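Local coordinates for protein Phthiocerol/phenolphthiocerol synthesis polyketide synthase type I PpsC (Mycobacterium tuberculosis, PDB 5NJI) that probably dehydrates beta-hydroxyacyl intermediates during assembly of phthiocerol-type lipids, its dehydratase domain being captured here with a dodecenoyl-coenzyme A thioester, at residues 94-100 against 265-271; 292-297 against 309-315; 120-126 against 140-146. The protein carries 1 engineered substitution. All blocks are in the same frame, centred on the assembly; numbering follows the deposited sequence.

Interaction 1. Residues 94-100 against 265-271; sequences MISELDL and VRFAGVH. With 8Z2 (~{S}-[2-[3-[[(2~{R})-4-[[[(2~{R},3~{S},4~{R},5~{R})-5-(6-aminopurin-9-yl)-4-oxidanyl-3-phosphonooxy-oxolan-2-yl]methoxy-oxidanyl-phosphoryl]oxy-oxidanyl-phosphoryl]oxy-3,3-dimethyl-2-oxidanyl-butanoyl]amino]propanoylamino]ethyl] (~{E})-dodec-2-enethioate), chain B.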
loop_
_atom_site.group_PDB
_atom_site.type_symbol
_atom_site.label_atom_id
_atom_site.label_comp_id
_atom_site.label_asym_id
_atom_site.label_seq_id
_atom_site.Cartn_x
_atom_site.Cartn_y
_atom_site.Cartn_z
ATOM N N MET A 94 9.500 -7.582 -6.829
ATOM C CA MET A 94 9.578 -6.581 -5.781
ATOM C C MET A 94 9.345 -5.218 -6.415
ATOM O O MET A 94 9.471 -5.051 -7.627
ATOM C CB MET A 94 10.938 -6.618 -5.065
ATOM C CG MET A 94 12.110 -6.103 -5.920
ATOM S SD MET A 94 13.663 -6.270 -5.002
ATOM C CE MET A 94 13.702 -4.682 -4.172
ATOM N N ILE A 95 8.983 -4.239 -5.603
ATOM C CA ILE A 95 8.918 -2.863 -6.062
ATOM C C ILE A 95 10.179 -2.155 -5.604
ATOM O O ILE A 95 10.372 -1.919 -4.407
ATOM C CB ILE A 95 7.671 -2.140 -5.551
ATOM C CG1 ILE A 95 6.427 -2.910 -5.995
ATOM C CG2 ILE A 95 7.659 -0.720 -6.107
ATOM C CD1 ILE A 95 5.124 -2.394 -5.400
ATOM N N SER A 96 11.029 -1.792 -6.563
ATOM C CA SER A 96 12.237 -1.047 -6.225
ATOM C C SER A 96 11.908 0.357 -5.754
ATOM O O SER A 96 12.473 0.840 -4.761
ATOM C CB SER A 96 13.176 -0.980 -7.435
ATOM O OG SER A 96 13.522 -2.271 -7.872
ATOM N N GLU A 97 10.995 1.033 -6.457
ATOM C CA GLU A 97 10.632 2.402 -6.159
ATOM C C GLU A 97 9.219 2.642 -6.663
ATOM O O GLU A 97 8.858 2.207 -7.756
ATOM C CB GLU A 97 11.601 3.386 -6.834
ATOM C CG GLU A 97 11.350 4.859 -6.606
ATOM C CD GLU A 97 12.241 5.725 -7.481
ATOM O OE1 GLU A 97 13.134 5.170 -8.159
ATOM O OE2 GLU A 97 12.047 6.958 -7.496
ATOM N N LEU A 98 8.420 3.310 -5.846
ATOM C CA LEU A 98 7.103 3.732 -6.288
ATOM C C LEU A 98 6.903 5.165 -5.839
ATOM O O LEU A 98 7.025 5.477 -4.654
ATOM C CB LEU A 98 6.000 2.828 -5.740
ATOM C CG LEU A 98 4.633 3.096 -6.370
ATOM C CD1 LEU A 98 3.794 1.845 -6.335
ATOM C CD2 LEU A 98 3.906 4.232 -5.675
ATOM N N ASP A 99 6.615 6.016 -6.791
ATOM C CA ASP A 99 6.424 7.383 -6.515
ATOM C C ASP A 99 4.907 7.736 -6.586
ATOM O O ASP A 99 4.378 7.555 -7.617
ATOM C CB ASP A 99 7.187 8.288 -7.518
ATOM C CG ASP A 99 8.747 8.108 -7.422
ATOM O OD1 ASP A 99 9.261 8.172 -6.341
ATOM O OD2 ASP A 99 9.458 7.986 -8.388
ATOM N N LEU A 100 4.335 8.346 -5.545
ATOM C CA LEU A 100 2.912 8.725 -5.501
ATOM C C LEU A 100 2.909 10.234 -5.814
ATOM O O LEU A 100 3.208 11.021 -4.970
ATOM C CB LEU A 100 2.280 8.429 -4.120
ATOM C CG LEU A 100 2.382 6.944 -3.755
ATOM C CD1 LEU A 100 1.905 6.641 -2.358
ATOM C CD2 LEU A 100 1.600 6.121 -4.794
ATOM N N VAL A 265 4.336 9.418 0.024
ATOM C CA VAL A 265 4.675 9.933 -1.297
ATOM C C VAL A 265 5.654 9.041 -2.034
ATOM O O VAL A 265 5.799 9.186 -3.256
ATOM C CB VAL A 265 5.224 11.369 -1.223
ATOM C CG1 VAL A 265 4.142 12.325 -0.741
ATOM C CG2 VAL A 265 6.449 11.444 -0.323
ATOM N N ARG A 266 6.331 8.123 -1.355
ATOM C CA ARG A 266 7.270 7.229 -2.003
ATOM C C ARG A 266 7.418 5.958 -1.182
ATOM O O ARG A 266 7.459 6.003 0.052
ATOM C CB ARG A 266 8.623 7.919 -2.166
ATOM C CG ARG A 266 9.651 7.201 -2.984
ATOM C CD ARG A 266 10.778 8.199 -3.369
ATOM N NE ARG A 266 11.777 7.617 -4.263
ATOM C CZ ARG A 266 12.772 6.841 -3.850
ATOM N NH1 ARG A 266 12.888 6.552 -2.565
ATOM N NH2 ARG A 266 13.651 6.349 -4.713
ATOM N N PHE A 267 7.492 4.833 -1.873
ATOM C CA PHE A 267 7.885 3.570 -1.280
ATOM C C PHE A 267 9.166 3.134 -1.958
ATOM O O PHE A 267 9.353 3.374 -3.156
ATOM C CB PHE A 267 6.839 2.462 -1.457
ATOM C CG PHE A 267 5.488 2.754 -0.853
ATOM C CD1 PHE A 267 5.262 2.651 0.504
ATOM C CD2 PHE A 267 4.419 3.064 -1.665
ATOM C CE1 PHE A 267 4.005 2.907 1.035
ATOM C CE2 PHE A 267 3.162 3.307 -1.137
ATOM C CZ PHE A 267 2.963 3.229 0.218
ATOM N N ALA A 268 10.068 2.527 -1.203
ATOM C CA ALA A 268 11.222 1.898 -1.814
ATOM C C ALA A 268 11.423 0.531 -1.187
ATOM O O ALA A 268 11.298 0.378 0.027
ATOM C CB ALA A 268 12.479 2.741 -1.649
ATOM N N GLY A 269 11.712 -0.461 -2.022
ATOM C CA GLY A 269 11.995 -1.791 -1.518
ATOM C C GLY A 269 10.770 -2.424 -0.892
ATOM O O GLY A 269 10.750 -2.705 0.313
ATOM N N VAL A 270 9.724 -2.616 -1.683
ATOM C CA VAL A 270 8.546 -3.345 -1.235
ATOM C C VAL A 270 8.751 -4.806 -1.610
ATOM O O VAL A 270 8.784 -5.159 -2.794
ATOM C CB VAL A 270 7.250 -2.791 -1.836
ATOM C CG1 VAL A 270 6.069 -3.590 -1.324
ATOM C CG2 VAL A 270 7.085 -1.338 -1.490
ATOM N N HIS A 271 8.917 -5.652 -0.593
ATOM C CA HIS A 271 9.158 -7.073 -0.762
ATOM C C HIS A 271 7.942 -7.858 -0.304
ATOM O O HIS A 271 7.421 -7.611 0.791
ATOM C CB HIS A 271 10.384 -7.505 0.040
ATOM C CG HIS A 271 11.577 -6.646 -0.193
ATOM N ND1 HIS A 271 12.444 -6.851 -1.246
ATOM C CD2 HIS A 271 12.048 -5.575 0.482
ATOM C CE1 HIS A 271 13.403 -5.944 -1.204
ATOM N NE2 HIS A 271 13.183 -5.153 -0.168
HETATM C C2 8Z2 B . 9.112 12.691 -11.055
HETATM C C4 8Z2 B . 8.048 14.564 -10.135
HETATM C C5 8Z2 B . 7.866 15.045 -11.342
HETATM C C6 8Z2 B . 8.300 14.404 -12.398
HETATM C C8 8Z2 B . 7.035 16.457 -10.005
HETATM C C10 8Z2 B . 1.098 8.566 10.269
HETATM C C11 8Z2 B . 2.333 8.991 10.956
HETATM C C12 8Z2 B . 2.223 10.400 11.396
HETATM N N9 8Z2 B . 7.477 15.414 -9.307
HETATM N N7 8Z2 B . 7.226 16.183 -11.252
HETATM N N3 8Z2 B . 8.671 13.384 -9.960
HETATM N N1 8Z2 B . 8.929 13.232 -12.295
HETATM N N6 8Z2 B . 8.050 15.007 -13.533
HETATM C "C1'" 8Z2 B . 7.752 14.756 -7.871
HETATM C "C2'" 8Z2 B . 9.138 15.235 -7.659
HETATM O "O2'" 8Z2 B . 9.699 14.001 -7.232
HETATM C "C3'" 8Z2 B . 8.929 16.426 -6.588
HETATM O "O3'" 8Z2 B . 10.087 17.309 -6.648
HETATM C "C4'" 8Z2 B . 8.306 15.394 -5.432
HETATM O "O4'" 8Z2 B . 7.291 14.745 -6.330
HETATM C "C5'" 8Z2 B . 7.570 15.776 -4.158
HETATM O "O5'" 8Z2 B . 6.393 16.473 -4.321
HETATM P P1 8Z2 B . 6.206 17.759 -5.025
HETATM O O11 8Z2 B . 5.943 17.224 -6.356
HETATM O O12 8Z2 B . 7.402 18.615 -5.232
HETATM O O6 8Z2 B . 4.902 18.686 -4.432
HETATM P P2 8Z2 B . 3.526 18.781 -5.271
HETATM O O21 8Z2 B . 3.672 18.297 -6.775
HETATM O O22 8Z2 B . 2.690 19.903 -5.407
HETATM O O7 8Z2 B . 2.769 17.689 -4.319
HETATM C CPA 8Z2 B . 3.177 17.158 -3.047
HETATM C CPB 8Z2 B . 2.032 16.177 -2.677
HETATM C CP8 8Z2 B . 1.913 15.177 -3.841
HETATM C CP7 8Z2 B . 2.299 15.443 -1.403
HETATM C CP9 8Z2 B . 0.741 16.976 -2.537
HETATM O OP3 8Z2 B . 3.131 14.549 -3.921
HETATM C CP6 8Z2 B . 0.789 14.121 -3.679
HETATM O OP2 8Z2 B . -0.326 14.492 -3.603
HETATM N NP2 8Z2 B . 1.112 12.845 -3.824
HETATM C CP5 8Z2 B . 0.203 11.721 -3.778
HETATM C CP4 8Z2 B . 0.147 11.166 -2.368
HETATM C CP3 8Z2 B . -0.844 9.980 -2.360
HETATM O OP1 8Z2 B . -1.694 9.909 -3.180
HETATM N NP1 8Z2 B . -0.719 9.081 -1.414
HETATM C CP2 8Z2 B . -1.554 7.920 -1.340
HETATM C CP1 8Z2 B . -2.904 8.238 -0.804
HETATM S S 8Z2 B . -2.817 8.739 0.943
HETATM P P3 8Z2 B . 10.326 18.084 -8.210
HETATM O O31 8Z2 B . 8.743 18.524 -8.606
HETATM O O32 8Z2 B . 10.647 17.273 -9.312
HETATM O O33 8Z2 B . 11.149 19.292 -8.324
HETATM C CA1 8Z2 B . -2.547 7.401 1.641
HETATM C CA2 8Z2 B . -2.470 7.459 3.121
HETATM O OA1 8Z2 B . -2.400 6.323 1.157
HETATM C CA3 8Z2 B . -2.160 6.206 3.841
HETATM C CA4 8Z2 B . -2.040 6.285 5.307
HETATM C CA5 8Z2 B . -1.478 5.030 5.926
HETATM C CA6 8Z2 B . -1.326 5.210 7.428
HETATM C CA7 8Z2 B . -0.084 6.064 7.771
HETATM C CA8 8Z2 B . -0.143 6.651 9.167
HETATM C CA9 8Z2 B . 1.210 7.208 9.688
#

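Interaction 2. Residues 292-297 against 309-315; sequences RLVGEV and VVDEVEM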
loop_
_atom_site.group_PDB
_atom_site.type_symbol
_atom_site.label_atom_id
_atom_site.label_comp_id
_atom_site.label_asym_id
_atom_site.label_seq_id
_atom_site.Cartn_x
_atom_site.Cartn_y
_atom_site.Cartn_z
ATOM N N ARG A 292 10.257 15.709 6.260
ATOM C CA ARG A 292 9.534 14.500 5.907
ATOM C C ARG A 292 9.725 13.449 6.986
ATOM O O ARG A 292 10.487 13.632 7.940
ATOM C CB ARG A 292 10.003 13.993 4.547
ATOM C CG ARG A 292 9.631 14.959 3.442
ATOM C CD ARG A 292 9.485 14.303 2.103
ATOM N NE ARG A 292 8.726 15.172 1.212
ATOM C CZ ARG A 292 8.557 14.953 -0.081
ATOM N NH1 ARG A 292 9.103 13.890 -0.648
ATOM N NH2 ARG A 292 7.843 15.806 -0.801
ATOM N N LEU A 293 8.991 12.346 6.839
ATOM C CA LEU A 293 9.093 11.193 7.722
ATOM C C LEU A 293 9.420 9.965 6.889
ATOM O O LEU A 293 8.945 9.842 5.753
ATOM C CB LEU A 293 7.783 10.978 8.490
ATOM C CG LEU A 293 7.305 12.192 9.279
ATOM C CD1 LEU A 293 5.842 12.002 9.642
ATOM C CD2 LEU A 293 8.134 12.410 10.528
ATOM N N VAL A 294 10.258 9.081 7.427
ATOM C CA VAL A 294 10.645 7.851 6.736
ATOM C C VAL A 294 10.425 6.667 7.667
ATOM O O VAL A 294 10.964 6.624 8.780
ATOM C CB VAL A 294 12.104 7.879 6.247
ATOM C CG1 VAL A 294 12.484 6.544 5.638
ATOM C CG2 VAL A 294 12.282 8.985 5.218
ATOM N N GLY A 295 9.655 5.684 7.196
ATOM C CA GLY A 295 9.311 4.537 7.996
ATOM C C GLY A 295 9.740 3.236 7.341
ATOM O O GLY A 295 10.154 3.181 6.173
ATOM N N GLU A 296 9.601 2.174 8.120
ATOM C CA GLU A 296 9.909 0.814 7.711
ATOM C C GLU A 296 8.881 -0.066 8.406
ATOM O O GLU A 296 8.587 0.167 9.580
ATOM C CB GLU A 296 11.346 0.414 8.116
ATOM C CG GLU A 296 11.879 -0.845 7.466
ATOM C CD GLU A 296 11.469 -2.111 8.196
ATOM O OE1 GLU A 296 11.171 -2.033 9.407
ATOM O OE2 GLU A 296 11.452 -3.185 7.556
ATOM N N VAL A 297 8.292 -1.029 7.684
ATOM C CA VAL A 297 7.300 -1.931 8.276
ATOM C C VAL A 297 7.567 -3.372 7.858
ATOM O O VAL A 297 7.953 -3.647 6.717
ATOM C CB VAL A 297 5.846 -1.540 7.928
ATOM C CG1 VAL A 297 5.563 -0.069 8.262
ATOM C CG2 VAL A 297 5.534 -1.793 6.488
ATOM N N VAL A 309 7.724 -6.822 3.555
ATOM C CA VAL A 309 8.727 -5.939 4.134
ATOM C C VAL A 309 8.758 -4.694 3.272
ATOM O O VAL A 309 9.012 -4.793 2.069
ATOM C CB VAL A 309 10.123 -6.582 4.184
ATOM C CG1 VAL A 309 11.171 -5.584 4.663
ATOM C CG2 VAL A 309 10.101 -7.809 5.068
ATOM N N VAL A 310 8.498 -3.530 3.872
ATOM C CA VAL A 310 8.661 -2.248 3.191
ATOM C C VAL A 310 9.905 -1.575 3.754
ATOM O O VAL A 310 9.912 -1.145 4.916
ATOM C CB VAL A 310 7.430 -1.351 3.366
ATOM C CG1 VAL A 310 7.615 -0.054 2.595
ATOM C CG2 VAL A 310 6.201 -2.071 2.919
ATOM N N ASP A 311 10.955 -1.455 2.925
ATOM C CA ASP A 311 12.228 -0.908 3.397
ATOM C C ASP A 311 12.125 0.580 3.717
ATOM O O ASP A 311 12.696 1.048 4.710
ATOM C CB ASP A 311 13.330 -1.124 2.346
ATOM C CG ASP A 311 13.716 -2.590 2.125
ATOM O OD1 ASP A 311 13.449 -3.469 2.971
ATOM O OD2 ASP A 311 14.347 -2.851 1.073
ATOM N N GLU A 312 11.465 1.357 2.852
ATOM C CA GLU A 312 11.257 2.778 3.083
ATOM C C GLU A 312 9.856 3.181 2.684
ATOM O O GLU A 312 9.428 2.923 1.552
ATOM C CB GLU A 312 12.238 3.648 2.284
ATOM C CG GLU A 312 13.687 3.441 2.644
ATOM C CD GLU A 312 14.628 4.269 1.774
ATOM O OE1 GLU A 312 14.136 4.997 0.887
ATOM O OE2 GLU A 312 15.855 4.190 1.977
ATOM N N VAL A 313 9.172 3.864 3.582
ATOM C CA VAL A 313 7.959 4.583 3.233
ATOM C C VAL A 313 8.208 6.036 3.603
ATOM O O VAL A 313 8.396 6.372 4.782
ATOM C CB VAL A 313 6.704 4.016 3.916
ATOM C CG1 VAL A 313 6.900 3.855 5.377
ATOM C CG2 VAL A 313 5.463 4.899 3.617
ATOM N N GLU A 314 8.242 6.885 2.597
ATOM C CA GLU A 314 8.516 8.303 2.772
ATOM C C GLU A 314 7.200 9.059 2.783
ATOM O O GLU A 314 6.381 8.882 1.877
ATOM C CB GLU A 314 9.411 8.802 1.642
ATOM C CG GLU A 314 9.709 10.274 1.655
ATOM C CD GLU A 314 10.665 10.638 0.529
ATOM O OE1 GLU A 314 11.309 9.719 -0.028
ATOM O OE2 GLU A 314 10.782 11.837 0.223
ATOM N N MET A 315 6.977 9.865 3.818
ATOM C CA MET A 315 5.722 10.573 3.987
ATOM C C MET A 315 5.941 12.078 4.035
ATOM O O MET A 315 6.937 12.564 4.576
ATOM C CB MET A 315 5.009 10.072 5.236
ATOM C CG MET A 315 4.772 8.573 5.100
ATOM S SD MET A 315 3.670 7.885 6.280
ATOM C CE MET A 315 4.766 7.883 7.693
HETATM O O HOH W 1 13.872 -3.644 5.495
#

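Interaction 3. Residues 120-126 against 140-146; sequences EQRCQVE and ATATVAR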
loop_
_atom_site.group_PDB
_atom_site.type_symbol
_atom_site.label_atom_id
_atom_site.label_comp_id
_atom_site.label_asym_id
_atom_site.label_seq_id
_atom_site.Cartn_x
_atom_site.Cartn_y
_atom_site.Cartn_z
ATOM N N GLU A 120 11.322 -8.764 -18.351
ATOM C CA GLU A 120 11.051 -9.617 -17.222
ATOM C C GLU A 120 12.034 -9.481 -16.068
ATOM O O GLU A 120 11.858 -10.126 -15.098
ATOM C CB GLU A 120 10.766 -11.117 -17.552
ATOM C CG GLU A 120 11.975 -12.041 -17.708
ATOM C CD GLU A 120 11.558 -13.541 -17.872
ATOM O OE1 GLU A 120 12.063 -14.478 -17.193
ATOM O OE2 GLU A 120 10.688 -13.811 -18.735
ATOM N N GLN A 121 13.071 -8.680 -16.225
ATOM C CA GLN A 121 14.050 -8.395 -15.186
ATOM C C GLN A 121 13.756 -7.085 -14.484
ATOM O O GLN A 121 13.925 -6.985 -13.264
ATOM C CB GLN A 121 15.463 -8.322 -15.780
ATOM C CG GLN A 121 15.989 -9.637 -16.307
ATOM C CD GLN A 121 15.916 -10.730 -15.276
ATOM O OE1 GLN A 121 15.386 -11.804 -15.540
ATOM N NE2 GLN A 121 16.435 -10.459 -14.081
ATOM N N ARG A 122 13.346 -6.075 -15.247
ATOM C CA ARG A 122 13.057 -4.752 -14.713
ATOM C C ARG A 122 12.081 -4.073 -15.658
ATOM O O ARG A 122 12.316 -4.051 -16.869
ATOM C CB ARG A 122 14.330 -3.917 -14.576
ATOM C CG ARG A 122 14.135 -2.513 -14.027
ATOM C CD ARG A 122 15.478 -1.866 -13.740
ATOM N NE ARG A 122 15.350 -0.517 -13.198
ATOM C CZ ARG A 122 15.293 0.590 -13.931
ATOM N NH1 ARG A 122 15.347 0.528 -15.255
ATOM N NH2 ARG A 122 15.179 1.770 -13.335
ATOM N N CYS A 123 11.007 -3.514 -15.108
ATOM C CA CYS A 123 9.995 -2.859 -15.926
ATOM C C CYS A 123 9.494 -1.608 -15.206
ATOM O O CYS A 123 9.684 -1.439 -14.001
ATOM C CB CYS A 123 8.846 -3.819 -16.258
ATOM S SG CYS A 123 7.954 -4.443 -14.839
ATOM N N GLN A 124 8.906 -0.697 -15.980
ATOM C CA GLN A 124 8.479 0.608 -15.507
ATOM C C GLN A 124 6.976 0.693 -15.695
ATOM O O GLN A 124 6.467 0.425 -16.789
ATOM C CB GLN A 124 9.170 1.763 -16.267
ATOM C CG GLN A 124 10.684 1.686 -16.297
ATOM C CD GLN A 124 11.318 2.119 -14.992
ATOM O OE1 GLN A 124 10.649 2.666 -14.113
ATOM N NE2 GLN A 124 12.616 1.878 -14.858
ATOM N N VAL A 125 6.275 1.068 -14.637
ATOM C CA VAL A 125 4.822 1.150 -14.641
ATOM C C VAL A 125 4.434 2.599 -14.401
ATOM O O VAL A 125 5.044 3.285 -13.578
ATOM C CB VAL A 125 4.225 0.221 -13.567
ATOM C CG1 VAL A 125 2.714 0.393 -13.456
ATOM C CG2 VAL A 125 4.563 -1.221 -13.860
ATOM N N GLU A 126 3.426 3.075 -15.127
ATOM C CA GLU A 126 2.890 4.416 -14.917
ATOM C C GLU A 126 1.380 4.298 -14.812
ATOM O O GLU A 126 0.758 3.535 -15.559
ATOM C CB GLU A 126 3.318 5.387 -16.033
ATOM C CG GLU A 126 2.979 6.848 -15.774
ATOM C CD GLU A 126 3.888 7.804 -16.532
ATOM O OE1 GLU A 126 4.907 7.347 -17.104
ATOM O OE2 GLU A 126 3.581 9.017 -16.552
ATOM N N ALA A 140 0.965 7.928 -10.287
ATOM C CA ALA A 140 2.029 7.165 -9.671
ATOM C C ALA A 140 2.896 6.578 -10.766
ATOM O O ALA A 140 2.432 6.331 -11.875
ATOM C CB ALA A 140 1.482 6.051 -8.770
ATOM N N THR A 141 4.160 6.355 -10.428
ATOM C CA THR A 141 5.095 5.626 -11.262
ATOM C C THR A 141 5.784 4.596 -10.392
ATOM O O THR A 141 5.933 4.802 -9.186
ATOM C CB THR A 141 6.151 6.536 -11.894
ATOM O OG1 THR A 141 6.843 7.251 -10.864
ATOM C CG2 THR A 141 5.511 7.516 -12.831
ATOM N N ALA A 142 6.183 3.473 -10.993
ATOM C CA ALA A 142 6.863 2.447 -10.217
ATOM C C ALA A 142 7.907 1.741 -11.065
ATOM O O ALA A 142 7.732 1.542 -12.268
ATOM C CB ALA A 142 5.906 1.399 -9.657
ATOM N N THR A 143 9.007 1.378 -10.423
ATOM C CA THR A 143 9.974 0.462 -11.008
ATOM C C THR A 143 9.811 -0.890 -10.332
ATOM O O THR A 143 9.930 -0.999 -9.103
ATOM C CB THR A 143 11.397 0.988 -10.849
ATOM O OG1 THR A 143 11.518 2.242 -11.518
ATOM C CG2 THR A 143 12.377 0.009 -11.452
ATOM N N VAL A 144 9.541 -1.913 -11.131
ATOM C CA VAL A 144 9.334 -3.273 -10.657
ATOM C C VAL A 144 10.478 -4.140 -11.158
ATOM O O VAL A 144 10.908 -4.020 -12.310
ATOM C CB VAL A 144 7.979 -3.831 -11.134
ATOM C CG1 VAL A 144 7.772 -5.261 -10.687
ATOM C CG2 VAL A 144 6.833 -2.940 -10.646
ATOM N N ALA A 145 10.970 -5.023 -10.292
ATOM C CA ALA A 145 12.116 -5.851 -10.628
ATOM C C ALA A 145 11.886 -7.254 -10.086
ATOM O O ALA A 145 11.020 -7.490 -9.246
ATOM C CB ALA A 145 13.417 -5.250 -10.076
ATOM N N ARG A 146 12.669 -8.205 -10.581
ATOM C CA ARG A 146 12.604 -9.550 -10.034
ATOM C C ARG A 146 12.914 -9.545 -8.540
ATOM O O ARG A 146 13.787 -8.814 -8.070
ATOM C CB ARG A 146 13.580 -10.474 -10.774
ATOM C CG ARG A 146 13.141 -10.855 -12.189
ATOM C CD ARG A 146 11.881 -11.723 -12.197
ATOM N NE ARG A 146 12.177 -13.152 -12.268
ATOM C CZ ARG A 146 12.183 -13.871 -13.389
ATOM N NH1 ARG A 146 11.911 -13.308 -14.560
ATOM N NH2 ARG A 146 12.467 -15.166 -13.339
#

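Interaction 1. Residues 94-100 against 265-271
The guanidinium of R266 has D99 OD1 at its edge, near its plane, whereas the E97 carboxylate comes in obliquely, the two planes 56° apart. The F267 ring has L98 CD2 at its edge, near its plane, and L100 CD1 oblique to it, 3.8 Å from CE2. M94 brings its methyl in obliquely to the H271 imidazole, CE 3.2 Å from CE1, with SD behind it in a sulfur-aromatic contact. These groups sit on an antiparallel strand pair at the middle of the double hotdog fold of polyketide synthase dehydratases, where 94-100 from one half meets 265-271 from the other.

R266 is extended as far as NE, CG anti to the backbone N (chi1 -172°), which carries its head past D99 to E97. Its NE lies 3.3 Å from D99 OD1 in one salt bridge; the salt bridge to E97 joins NH2 and OE2, with a weak hydrogen bond from NE to the same oxygen. As E97 OE2 and D99 OD2 are only 2.9 Å apart, the arginine probably offsets much of the repulsion between the two acids.

Opposite the face of E97, D99 and R266 lie I95, L98, F267 and V270, with I95 and L98 resting on helix 70-84. Near S96 the strand turns a corner, and G269 and V270 together face I95 in a G1 beta bulge. The N-H of G269 reaches S96 O at 3.1 Å from above the carbonyl plane, while V270 and I95 exchange both backbone bonds. H271 NE2 is bonded to D311. At the pocket end, L100 O accepts a hydrogen bond from NP2 of the bound thioester at 3.0 Å.

Interaction 2. Residues 292-297 against 309-315
A beta hairpin of the second hotdog half carries this contact: 292-297 runs antiparallel to 309-315, which in turn lies beside strand 262-272. At the open end of the hairpin, R292 NH1 donates to E314 OE2 at 2.8 Å. The oxygen lies in the guanidinium plane, but the donor stands above the plane of the carboxylate, and the two flat groups are turned 58° apart. This salt bridge probably helps fix the rotation of an arginine whose side chain comes within about 3 Å of the bound CoA thioester, nearest atom to nearest atom.

Inward, L293 pairs with M315, and G295 with V313, each through two backbone bonds. V313 turns CG1 between its backbone N and carbonyl carbon (chi1 50°), laying that methyl against the G295 backbone, 3.4 Å from G295 O.

Beyond G295 the register slips by one, and V297 pairs with V310. Their side chains lie alongside each other with CG2 on CG2 at 3.6 Å, on the buried face. At the corner, one water donates to both E296 OE2 and D311 OD1, the latter at 2.6 Å, bridging two acids; D311 OD2 accepts a bond from H271. The one-residue shift is a beta bulge, here beside the corner at D311, in a hairpin of the dehydratase's second hotdog half.

Interaction 3. Residues 120-126 against 140-146
R146 NH1 has two acceptors, both from E120: the carboxylate oxygen OE1 at 2.9 Å, in a salt bridge, and the backbone O at 3.2 Å. Both oxygens lie near the guanidinium plane, at its edge, while Q121 OE1 sits over one face without a bond. The arginine reaches back because its chain bends twice, at chi2 (-66°) and chi3 (-96°), curling CG and CD past E120 O.

Further along, on the same sheet face as R122, T143 OG1 donates to Q124 OE1 at 2.8 Å, but Q124 NE2 crowds the R122 guanidinium donor to donor, leaving the amide's orientation in doubt. The T143 methyl, CG2, turns instead to R122, 3.5 Å from NE. E126 CG rests on T141 CG2 at 3.9 Å, and its OE2 is bonded to T138 and R128.

The other face is apolar: C123 SG meets V144 CB at 3.8 Å, and V125 packs against both A142 and V144. Paired backbone bonds link C123 with V144 and V125 with A142 in this antiparallel hairpin of the first hotdog half, and R146 N to Q121 O continues the ladder. Behind it A142 and V144 lean on helix 70-84; strands 110-118 and 93-100 flank it. D119 OD1 accepts the N-H groups of Q121 and R122. The chemistry is thus divided by face; at the hairpin's open end solvent probably weakens the E120-R146 attraction, while the two bonds to E120 still hold the R146 head in place.

How the interactions relate
The three contacts run side by side through the strands of the double hotdog. All are partly buried, their centres about 9, 11 and 16 Å from the chain's centre, so interaction 3 is the most peripheral. Interaction 1 joins the two halves; interactions 2 and 3 are local hairpins, one in each half, that flank it. Both touch it directly: R266 O meets E314 N, and D99 N meets T141 O, each at 2.8 Å in a probable hydrogen bond. Interactions 1 and 2 both reach the bound thioester, 1 through L100 and V265, 2 through R292. Their salt bridges differ: one arginine shared by two acids in 1, single pairs in 2 and 3.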